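Local atomic coordinates of imelysin (Bacteroides ovatus ATCC 8483, PDB entry 3OYV), a protein that probably takes part in bacterial iron uptake as a metal-binding, imelysin-like outer-membrane protein, although it was named as a peptidase. Residues A32-T37 with V335-N340; D10-D15 with L347-Y352; N44-S49 with F288-V293. One frame throughout, in Å; residues are numbered along the deposited sequence.

Interaction 1. Residues A32-T37 with V335-N340; sequences AALLKT and VESAQN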
loop_
_atom_site.group_PDB
_atom_site.type_symbol
_atom_site.label_atom_id
_atom_site.label_comp_id
_atom_site.label_asym_id
_atom_site.label_seq_id
_atom_site.Cartn_x
_atom_site.Cartn_y
_atom_site.Cartn_z
ATOM N N ALA A 32 13.264 -9.487 1.427
ATOM C CA ALA A 32 13.398 -8.607 0.261
ATOM C C ALA A 32 13.247 -9.412 -1.029
ATOM O O ALA A 32 12.680 -8.916 -2.005
ATOM C CB ALA A 32 14.734 -7.882 0.265
ATOM N N ALA A 33 13.757 -10.670 -1.060
ATOM C CA ALA A 33 13.615 -11.549 -2.222
ATOM C C ALA A 33 12.150 -11.849 -2.482
ATOM O O ALA A 33 11.688 -11.843 -3.619
ATOM C CB ALA A 33 14.416 -12.820 -2.002
ATOM N N LEU A 34 11.413 -12.123 -1.405
ATOM C CA LEU A 34 9.987 -12.416 -1.540
ATOM C C LEU A 34 9.229 -11.206 -2.106
ATOM O O LEU A 34 8.346 -11.333 -2.932
ATOM C CB LEU A 34 9.380 -12.839 -0.204
ATOM C CG LEU A 34 9.841 -14.196 0.340
ATOM C CD1 LEU A 34 9.389 -14.356 1.783
ATOM C CD2 LEU A 34 9.330 -15.351 -0.528
ATOM N N LEU A 35 9.589 -10.029 -1.618
ATOM C CA LEU A 35 8.972 -8.764 -2.064
ATOM C C LEU A 35 9.257 -8.503 -3.547
ATOM O O LEU A 35 8.399 -8.007 -4.282
ATOM C CB LEU A 35 9.440 -7.581 -1.205
ATOM C CG LEU A 35 8.672 -7.231 0.076
ATOM C CD1 LEU A 35 9.455 -6.254 0.957
ATOM C CD2 LEU A 35 7.253 -6.738 -0.289
ATOM N N LYS A 36 10.489 -8.787 -3.962
ATOM C CA LYS A 36 10.924 -8.633 -5.346
ATOM C C LYS A 36 10.130 -9.572 -6.251
ATOM O O LYS A 36 9.601 -9.169 -7.291
ATOM C CB LYS A 36 12.437 -8.905 -5.401
ATOM C CG LYS A 36 13.067 -8.985 -6.750
ATOM C CD LYS A 36 14.579 -9.211 -6.625
ATOM C CE LYS A 36 15.188 -9.566 -7.972
ATOM N NZ LYS A 36 15.076 -8.436 -8.949
ATOM N N THR A 37 10.049 -10.832 -5.855
ATOM C CA THR A 37 9.304 -11.820 -6.616
ATOM C C THR A 37 7.836 -11.420 -6.726
ATOM O O THR A 37 7.277 -11.458 -7.814
ATOM C CB THR A 37 9.462 -13.197 -5.963
ATOM O OG1 THR A 37 10.840 -13.600 -6.081
ATOM C CG2 THR A 37 8.552 -14.229 -6.633
ATOM N N VAL A 335 13.035 -19.274 1.765
ATOM C CA VAL A 335 11.856 -19.794 2.442
ATOM C C VAL A 335 10.640 -18.937 2.087
ATOM O O VAL A 335 10.664 -17.703 2.226
ATOM C CB VAL A 335 12.028 -19.767 3.970
ATOM C CG1 VAL A 335 10.737 -20.220 4.674
ATOM C CG2 VAL A 335 13.221 -20.653 4.430
ATOM N N GLU A 336 9.563 -19.612 1.689
ATOM C CA GLU A 336 8.275 -18.992 1.427
ATOM C C GLU A 336 7.608 -18.705 2.781
ATOM O O GLU A 336 6.716 -19.463 3.208
ATOM C CB GLU A 336 7.432 -19.897 0.522
ATOM C CG GLU A 336 6.255 -19.234 -0.104
ATOM C CD GLU A 336 6.644 -18.180 -1.140
ATOM O OE1 GLU A 336 7.597 -18.421 -1.940
ATOM O OE2 GLU A 336 5.959 -17.119 -1.160
ATOM N N SER A 337 8.018 -17.618 3.427
ATOM C CA SER A 337 7.658 -17.344 4.775
ATOM C C SER A 337 6.159 -17.080 4.960
ATOM O O SER A 337 5.450 -16.687 4.028
ATOM C CB SER A 337 8.433 -16.125 5.232
ATOM O OG SER A 337 9.860 -16.304 5.172
ATOM N N ALA A 338 5.720 -17.249 6.193
ATOM C CA ALA A 338 4.353 -16.918 6.601
ATOM C C ALA A 338 4.084 -15.427 6.388
ATOM O O ALA A 338 4.981 -14.581 6.495
ATOM C CB ALA A 338 4.148 -17.286 8.060
ATOM N N GLN A 339 2.822 -15.126 6.107
ATOM C CA GLN A 339 2.375 -13.748 5.859
ATOM C C GLN A 339 2.793 -12.782 6.962
ATOM O O GLN A 339 3.281 -11.675 6.669
ATOM C CB GLN A 339 0.848 -13.753 5.668
ATOM C CG GLN A 339 0.430 -14.386 4.355
ATOM C CD GLN A 339 -1.045 -14.569 4.185
ATOM O OE1 GLN A 339 -1.821 -14.353 5.117
ATOM N NE2 GLN A 339 -1.452 -14.964 2.976
ATOM N N ASN A 340 2.655 -13.185 8.220
ATOM C CA ASN A 340 2.894 -12.296 9.339
ATOM C C ASN A 340 4.367 -12.153 9.777
ATOM O O ASN A 340 4.662 -11.494 10.765
ATOM C CB ASN A 340 1.964 -12.633 10.520
ATOM C CG ASN A 340 2.257 -13.961 11.133
ATOM O OD1 ASN A 340 3.274 -14.586 10.828
ATOM N ND2 ASN A 340 1.367 -14.411 12.041
#

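Interaction 2. Residues D10-D15 with L347-Y352; sequences DPANID and LEFLLY. With GOL (glycerol), chain E.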
loop_
_atom_site.group_PDB
_atom_site.type_symbol
_atom_site.label_atom_id
_atom_site.label_comp_id
_atom_site.label_asym_id
_atom_site.label_seq_id
_atom_site.Cartn_x
_atom_site.Cartn_y
_atom_site.Cartn_z
ATOM N N ASP A 10 3.452 -7.442 23.385
ATOM C CA ASP A 10 4.836 -7.872 23.186
ATOM C C ASP A 10 5.448 -7.044 22.057
ATOM O O ASP A 10 5.240 -7.352 20.868
ATOM C CB ASP A 10 4.924 -9.376 22.917
ATOM C CG ASP A 10 6.363 -9.901 22.910
ATOM O OD1 ASP A 10 7.322 -9.093 23.072
ATOM O OD2 ASP A 10 6.515 -11.143 22.734
ATOM N N PRO A 11 6.211 -5.975 22.410
ATOM C CA PRO A 11 6.902 -5.149 21.402
ATOM C C PRO A 11 8.024 -5.817 20.632
ATOM O O PRO A 11 8.474 -5.273 19.594
ATOM C CB PRO A 11 7.558 -4.027 22.229
ATOM C CG PRO A 11 6.946 -4.089 23.574
ATOM C CD PRO A 11 6.555 -5.522 23.776
ATOM N N ALA A 12 8.483 -6.970 21.099
ATOM C CA ALA A 12 9.560 -7.685 20.402
ATOM C C ALA A 12 10.778 -6.801 20.112
ATOM O O ALA A 12 11.215 -6.656 18.963
ATOM C CB ALA A 12 9.005 -8.272 19.105
ATOM N N ASN A 13 11.348 -6.236 21.160
ATOM C CA ASN A 13 12.551 -5.424 21.081
ATOM C C ASN A 13 13.766 -6.287 20.714
ATOM O O ASN A 13 14.011 -7.308 21.347
ATOM C CB ASN A 13 12.843 -4.774 22.442
ATOM C CG ASN A 13 14.045 -3.855 22.394
ATOM O OD1 ASN A 13 13.961 -2.745 21.865
ATOM N ND2 ASN A 13 15.168 -4.298 22.970
ATOM N N ILE A 14 14.529 -5.861 19.721
ATOM C CA ILE A 14 15.819 -6.475 19.431
ATOM C C ILE A 14 16.686 -5.436 18.742
ATOM O O ILE A 14 16.167 -4.597 18.008
ATOM C CB ILE A 14 15.625 -7.750 18.603
ATOM C CG1 ILE A 14 16.948 -8.467 18.411
ATOM C CG2 ILE A 14 14.934 -7.424 17.240
ATOM C CD1 ILE A 14 16.778 -9.895 17.847
ATOM N N ASP A 15 17.986 -5.462 18.993
ATOM C CA ASP A 15 18.927 -4.637 18.266
ATOM C C ASP A 15 19.889 -5.518 17.479
ATOM O O ASP A 15 20.133 -6.669 17.849
ATOM C CB ASP A 15 19.714 -3.743 19.220
ATOM C CG ASP A 15 18.826 -2.791 20.001
ATOM O OD1 ASP A 15 18.048 -2.061 19.362
ATOM O OD2 ASP A 15 18.923 -2.765 21.250
ATOM N N LEU A 347 10.298 -6.115 6.646
ATOM C CA LEU A 347 11.527 -5.409 6.292
ATOM C C LEU A 347 11.659 -4.113 7.051
ATOM O O LEU A 347 12.741 -3.768 7.481
ATOM C CB LEU A 347 11.572 -5.197 4.805
ATOM C CG LEU A 347 12.914 -4.856 4.212
ATOM C CD1 LEU A 347 14.051 -5.749 4.717
ATOM C CD2 LEU A 347 12.764 -4.944 2.652
ATOM N N GLU A 348 10.538 -3.416 7.212
ATOM C CA GLU A 348 10.545 -2.195 8.009
ATOM C C GLU A 348 11.085 -2.442 9.435
ATOM O O GLU A 348 11.919 -1.685 9.949
ATOM C CB GLU A 348 9.113 -1.610 8.063
ATOM C CG GLU A 348 8.999 -0.201 8.625
ATOM C CD GLU A 348 7.555 0.154 8.987
ATOM O OE1 GLU A 348 6.681 -0.724 8.919
ATOM O OE2 GLU A 348 7.342 1.312 9.394
ATOM N N PHE A 349 10.580 -3.509 10.059
ATOM C CA PHE A 349 11.034 -3.895 11.418
ATOM C C PHE A 349 12.548 -4.109 11.465
ATOM O O PHE A 349 13.210 -3.743 12.426
ATOM C CB PHE A 349 10.302 -5.185 11.793
ATOM C CG PHE A 349 10.661 -5.768 13.143
ATOM C CD1 PHE A 349 11.779 -6.551 13.312
ATOM C CD2 PHE A 349 9.795 -5.651 14.207
ATOM C CE1 PHE A 349 12.069 -7.089 14.549
ATOM C CE2 PHE A 349 10.082 -6.224 15.436
ATOM C CZ PHE A 349 11.223 -6.916 15.600
ATOM N N LEU A 350 13.061 -4.727 10.412
ATOM C CA LEU A 350 14.478 -5.082 10.284
ATOM C C LEU A 350 15.382 -3.904 9.971
ATOM O O LEU A 350 16.591 -3.983 10.203
ATOM C CB LEU A 350 14.628 -6.203 9.241
ATOM C CG LEU A 350 13.999 -7.572 9.588
ATOM C CD1 LEU A 350 13.979 -8.498 8.348
ATOM C CD2 LEU A 350 14.685 -8.231 10.813
ATOM N N LEU A 351 14.795 -2.803 9.476
ATOM C CA LEU A 351 15.543 -1.634 9.053
ATOM C C LEU A 351 15.464 -0.431 9.996
ATOM O O LEU A 351 16.357 0.412 9.982
ATOM C CB LEU A 351 15.111 -1.192 7.646
ATOM C CG LEU A 351 15.477 -2.128 6.510
ATOM C CD1 LEU A 351 14.870 -1.606 5.201
ATOM C CD2 LEU A 351 17.013 -2.281 6.402
ATOM N N TYR A 352 14.363 -0.325 10.744
ATOM C CA TYR A 352 14.052 0.833 11.555
ATOM C C TYR A 352 13.815 0.486 13.015
ATOM O O TYR A 352 13.350 -0.623 13.324
ATOM C CB TYR A 352 12.768 1.468 11.063
ATOM C CG TYR A 352 12.813 2.176 9.738
ATOM C CD1 TYR A 352 13.119 3.517 9.658
ATOM C CD2 TYR A 352 12.453 1.508 8.562
ATOM C CE1 TYR A 352 13.074 4.181 8.436
ATOM C CE2 TYR A 352 12.440 2.153 7.347
ATOM C CZ TYR A 352 12.725 3.495 7.291
ATOM O OH TYR A 352 12.656 4.113 6.067
HETATM C C1 GOL E . 10.999 -2.877 15.442
HETATM O O1 GOL E . 11.722 -1.668 15.274
HETATM C C2 GOL E . 10.635 -3.143 16.922
HETATM O O2 GOL E . 9.798 -2.069 17.406
HETATM C C3 GOL E . 11.855 -3.168 17.880
HETATM O O3 GOL E . 12.771 -4.270 17.732
#

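Interaction 3. Residues N44-S49 with F288-V293; sequences NAWNSS and FLFGPV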
loop_
_atom_site.group_PDB
_atom_site.type_symbol
_atom_site.label_atom_id
_atom_site.label_comp_id
_atom_site.label_asym_id
_atom_site.label_seq_id
_atom_site.Cartn_x
_atom_site.Cartn_y
_atom_site.Cartn_z
ATOM N N ASN A 44 3.778 -8.299 -13.913
ATOM C CA ASN A 44 3.655 -9.136 -15.094
ATOM C C ASN A 44 2.239 -9.653 -15.328
ATOM O O ASN A 44 1.821 -9.789 -16.485
ATOM C CB ASN A 44 4.626 -10.313 -15.044
ATOM C CG ASN A 44 6.087 -9.882 -15.215
ATOM O OD1 ASN A 44 6.365 -8.797 -15.715
ATOM N ND2 ASN A 44 7.029 -10.749 -14.779
ATOM N N ALA A 45 1.478 -9.860 -14.249
ATOM C CA ALA A 45 0.101 -10.348 -14.387
ATOM C C ALA A 45 -0.730 -9.275 -15.093
ATOM O O ALA A 45 -1.546 -9.569 -15.951
ATOM C CB ALA A 45 -0.499 -10.639 -13.054
ATOM N N TRP A 46 -0.488 -8.015 -14.721
ATOM C CA TRP A 46 -1.184 -6.898 -15.362
ATOM C C TRP A 46 -0.681 -6.594 -16.751
ATOM O O TRP A 46 -1.457 -6.222 -17.629
ATOM C CB TRP A 46 -1.098 -5.631 -14.483
ATOM C CG TRP A 46 -2.177 -5.552 -13.430
ATOM C CD1 TRP A 46 -2.124 -6.059 -12.152
ATOM C CD2 TRP A 46 -3.477 -4.949 -13.559
ATOM N NE1 TRP A 46 -3.307 -5.843 -11.502
ATOM C CE2 TRP A 46 -4.144 -5.144 -12.337
ATOM C CE3 TRP A 46 -4.155 -4.304 -14.599
ATOM C CZ2 TRP A 46 -5.435 -4.652 -12.105
ATOM C CZ3 TRP A 46 -5.421 -3.808 -14.357
ATOM C CH2 TRP A 46 -6.055 -3.994 -13.150
ATOM N N ASN A 47 0.640 -6.630 -16.935
ATOM C CA ASN A 47 1.248 -6.084 -18.128
ATOM C C ASN A 47 1.539 -7.075 -19.234
ATOM O O ASN A 47 1.651 -6.677 -20.398
ATOM C CB ASN A 47 2.558 -5.398 -17.747
ATOM C CG ASN A 47 3.189 -4.641 -18.914
ATOM O OD1 ASN A 47 2.602 -3.693 -19.480
ATOM N ND2 ASN A 47 4.414 -5.019 -19.254
ATOM N N SER A 48 1.672 -8.342 -18.875
ATOM C CA SER A 48 2.108 -9.351 -19.840
ATOM C C SER A 48 1.107 -10.496 -19.993
ATOM O O SER A 48 0.610 -10.765 -21.115
ATOM C CB SER A 48 3.495 -9.884 -19.435
ATOM O OG SER A 48 3.916 -10.904 -20.328
ATOM N N SER A 49 0.799 -11.168 -18.905
ATOM C CA SER A 49 -0.036 -12.357 -18.981
ATOM C C SER A 49 -0.607 -12.725 -17.644
ATOM O O SER A 49 0.133 -12.895 -16.672
ATOM C CB SER A 49 0.791 -13.521 -19.535
ATOM O OG SER A 49 0.056 -14.740 -19.579
ATOM N N PHE A 288 -6.713 0.424 -5.574
ATOM C CA PHE A 288 -7.003 -0.611 -6.544
ATOM C C PHE A 288 -6.539 -1.975 -6.057
ATOM O O PHE A 288 -5.829 -2.701 -6.766
ATOM C CB PHE A 288 -6.547 -0.296 -7.987
ATOM C CG PHE A 288 -5.225 0.412 -8.135
ATOM C CD1 PHE A 288 -5.151 1.784 -8.064
ATOM C CD2 PHE A 288 -4.087 -0.281 -8.521
ATOM C CE1 PHE A 288 -3.965 2.470 -8.313
ATOM C CE2 PHE A 288 -2.903 0.366 -8.769
ATOM C CZ PHE A 288 -2.821 1.755 -8.679
ATOM N N LEU A 289 -6.979 -2.344 -4.850
ATOM C CA LEU A 289 -6.721 -3.682 -4.307
ATOM C C LEU A 289 -7.767 -4.668 -4.833
ATOM O O LEU A 289 -8.622 -5.178 -4.092
ATOM C CB LEU A 289 -6.673 -3.647 -2.782
ATOM C CG LEU A 289 -5.529 -2.851 -2.142
ATOM C CD1 LEU A 289 -5.751 -2.598 -0.638
ATOM C CD2 LEU A 289 -4.173 -3.554 -2.373
ATOM N N PHE A 290 -7.718 -4.899 -6.144
ATOM C CA PHE A 290 -8.557 -5.867 -6.811
ATOM C C PHE A 290 -7.779 -6.540 -7.915
ATOM O O PHE A 290 -6.686 -6.115 -8.264
ATOM C CB PHE A 290 -9.854 -5.233 -7.373
ATOM C CG PHE A 290 -9.653 -4.343 -8.570
ATOM C CD1 PHE A 290 -9.418 -2.979 -8.410
ATOM C CD2 PHE A 290 -9.760 -4.853 -9.837
ATOM C CE1 PHE A 290 -9.282 -2.169 -9.536
ATOM C CE2 PHE A 290 -9.600 -4.062 -10.954
ATOM C CZ PHE A 290 -9.381 -2.724 -10.804
ATOM N N GLY A 291 -8.328 -7.623 -8.455
ATOM C CA GLY A 291 -7.634 -8.377 -9.473
ATOM C C GLY A 291 -6.442 -9.084 -8.863
ATOM O O GLY A 291 -6.509 -9.533 -7.712
ATOM N N PRO A 292 -5.345 -9.189 -9.615
ATOM C CA PRO A 292 -4.182 -9.956 -9.148
ATOM C C PRO A 292 -3.742 -9.740 -7.718
ATOM O O PRO A 292 -3.493 -10.712 -6.995
ATOM C CB PRO A 292 -3.104 -9.568 -10.154
ATOM C CG PRO A 292 -3.862 -9.383 -11.431
ATOM C CD PRO A 292 -5.183 -8.747 -11.014
ATOM N N VAL A 293 -3.666 -8.502 -7.267
ATOM C CA VAL A 293 -3.146 -8.263 -5.911
ATOM C C VAL A 293 -4.105 -8.817 -4.840
ATOM O O VAL A 293 -3.687 -9.081 -3.723
ATOM C CB VAL A 293 -2.865 -6.757 -5.653
ATOM C CG1 VAL A 293 -4.204 -5.992 -5.450
ATOM C CG2 VAL A 293 -1.897 -6.551 -4.470
HETATM O O HOH W 1 -4.035 -5.902 -8.770
#

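Interaction 1. Residues A32-T37 with V335-N340
Leu-34 meets Val-335, Glu-336 and Ser-337 where the loop leading to helix 343-351 lies against helix 21-47 of this mainly helical imelysin fold. The loop bends in an inverse gamma turn centred on Glu-336, and all three of its residues touch the leucine.

The contact is made by van der Waals packing, and the branched tip of Leu-34 divides the work. CG lies anti to the carbonyl carbon (chi1 -69°), a position easily accommodated in a helix, and the fork projects toward the loop. Leu-34 CD1 packs on the turn itself, 3.6 Å from Val-335 O and 3.9 Å from Ser-337 N. Ser-337, small and buried, lets the methyl close in on its backbone. Its hydroxyl lies beside that methyl too, with OG 3.9 Å from Leu-34 CD1, and has a weak hydrogen bond with Tyr-27 OH.

The polar end of Glu-336 has its own partner. The CB of Glu-336 points away from the helix, but a bend at chi2 (68°) folds the chain back until its carboxylate lies against Leu-34. A glutamate suits this exposed place because its OE2 forms a salt bridge with Arg-342 NH1, and the same arginine nitrogen bonds to Ser-337 O, tying side chain and turn together. Asn-30 of helix 21-47 also holds the loop, through its OD1 and Val-335 N. Leu-34 CD2 rests 3.8 Å from Glu-336 OE1.

Interaction 2. Residues D10-D15 with L347-Y352
Phe-349 reaches out from helix 343-351 to meet Ala-12 and Ile-14 in the N-terminal loop before helix 21-47. Helix 343-351 carries His-345 and Glu-348 within the GxHxxE sequence motif of imelysin-like proteins, a probable metal-site signature; in this structure Glu-348 OE1 is hydrogen-bonded to His-345 ND1. On the other side, Asp-10 forms an Asx turn, its OD1 accepting from Ala-12 N at 3.1 Å, with the N-H arriving from above the carboxylate plane.

The apolar contacts gather on the far end of the phenylalanine ring. With CG anti to the backbone N (chi1 178°), the ring extends from the helix and its tip approaches residues 12-14. Ile-14 crosses it at about a right angle, its CG2 lying 3.9 Å from Phe-349 CE1, and Ala-12 CB lies 4.3 Å from Phe-349 CE2. The small methyl of Ala-12 also allows the backbone to come close: its carbonyl oxygen, Ala-12 O, sits at the ring edge, near its plane, 3.4 Å from Phe-349 CZ. Elsewhere the ring touches Ile-312 and meets Tyr-117 edge-to-face. An alanine in place of Phe-349 would probably open a gap between helix and N-terminal segment, leaving Ile-14 CG2 and Tyr-117 without their aromatic partner.

Hydrogen bonding between the two sides is indirect, through a glycerol probably taken up from the crystallisation liquor. Its O3 accepts a hydrogen bond from Ile-14 N at 3.1 Å and donates to Ala-12 O, while O1 donates to Tyr-352 O at 2.7 Å, just beyond the helix; Arg-358 NH2 is hydrogen-bonded to the molecule as well. Glycerol C1 lies over one face of Phe-349, offset toward the rim and 3.3 Å from Phe-349 CD2.

Interaction 3. Residues N44-S49 with F288-V293
Ala-45 directs its methyl at the ring of Pro-292, CB lying 3.9 Å from Pro-292 CG. The small methyl of alanine lets the backbones approach, the CA atoms of Ala-45 and Pro-292 being 6.8 Å apart.

Trp-46 follows with the broadest contact. The pyrrole end of its indole meets Pro-292 at about a right angle between the side chains, NE1 3.5 Å from Pro-292 CD. The far end reaches Phe-290, whose CE2 lies at the edge of the indole, near its plane, 4.2 Å from Trp-46 CH2. Phe-290 has CG between its backbone N and carbonyl carbon (chi1 72°), which carries the ring to the indole. Tyr-56 and Tyr-242 add further ring contacts, making an aromatic cluster where the C-terminal part of helix 21-47 meets the loop between helices 265-283 and 298-303. That loop has an inverse gamma turn centred on Leu-289 and a positive phi at Gly-291 (70°); a CB on this glycine would run into Pro-292 CD.

Tryptophan also brings a polar group to this buried place. NE1 donates 2.8 Å to a water in the plane of the indole; the water donates to Phe-290 O at 2.7 Å and accepts from Val-293 N, so one molecule binds the indole to two points of loop backbone.

Beyond Trp-46 the helix ends: Ser-48 leaves helical geometry, and Asn-44 O receives both Ser-48 N, at 2.8 Å, and Ser-49 N.

From the N terminus, the chain first passes through 10-15, then enters helix 21-47, which supplies 32-37 and, near its C-terminal end, 44-49. Their partners come in reverse order: 288-293, then 335-340, then 347-352. The three closures are therefore concentric and none cross: interaction 3 closes the innermost loop, interaction 1 the next, interaction 2 the outermost. Interactions 1 and 3 fasten two levels of one helix to two separate loops late in the chain, their centres about 18 Å apart. Interaction 2 joins the N-terminal segment to helix 343-351, and Leu-35 CD1 packs 3.9 Å from Leu-347 CD2 to link it with interaction 1. Interactions 2 and 3 lie on opposite sides of the chain's centre.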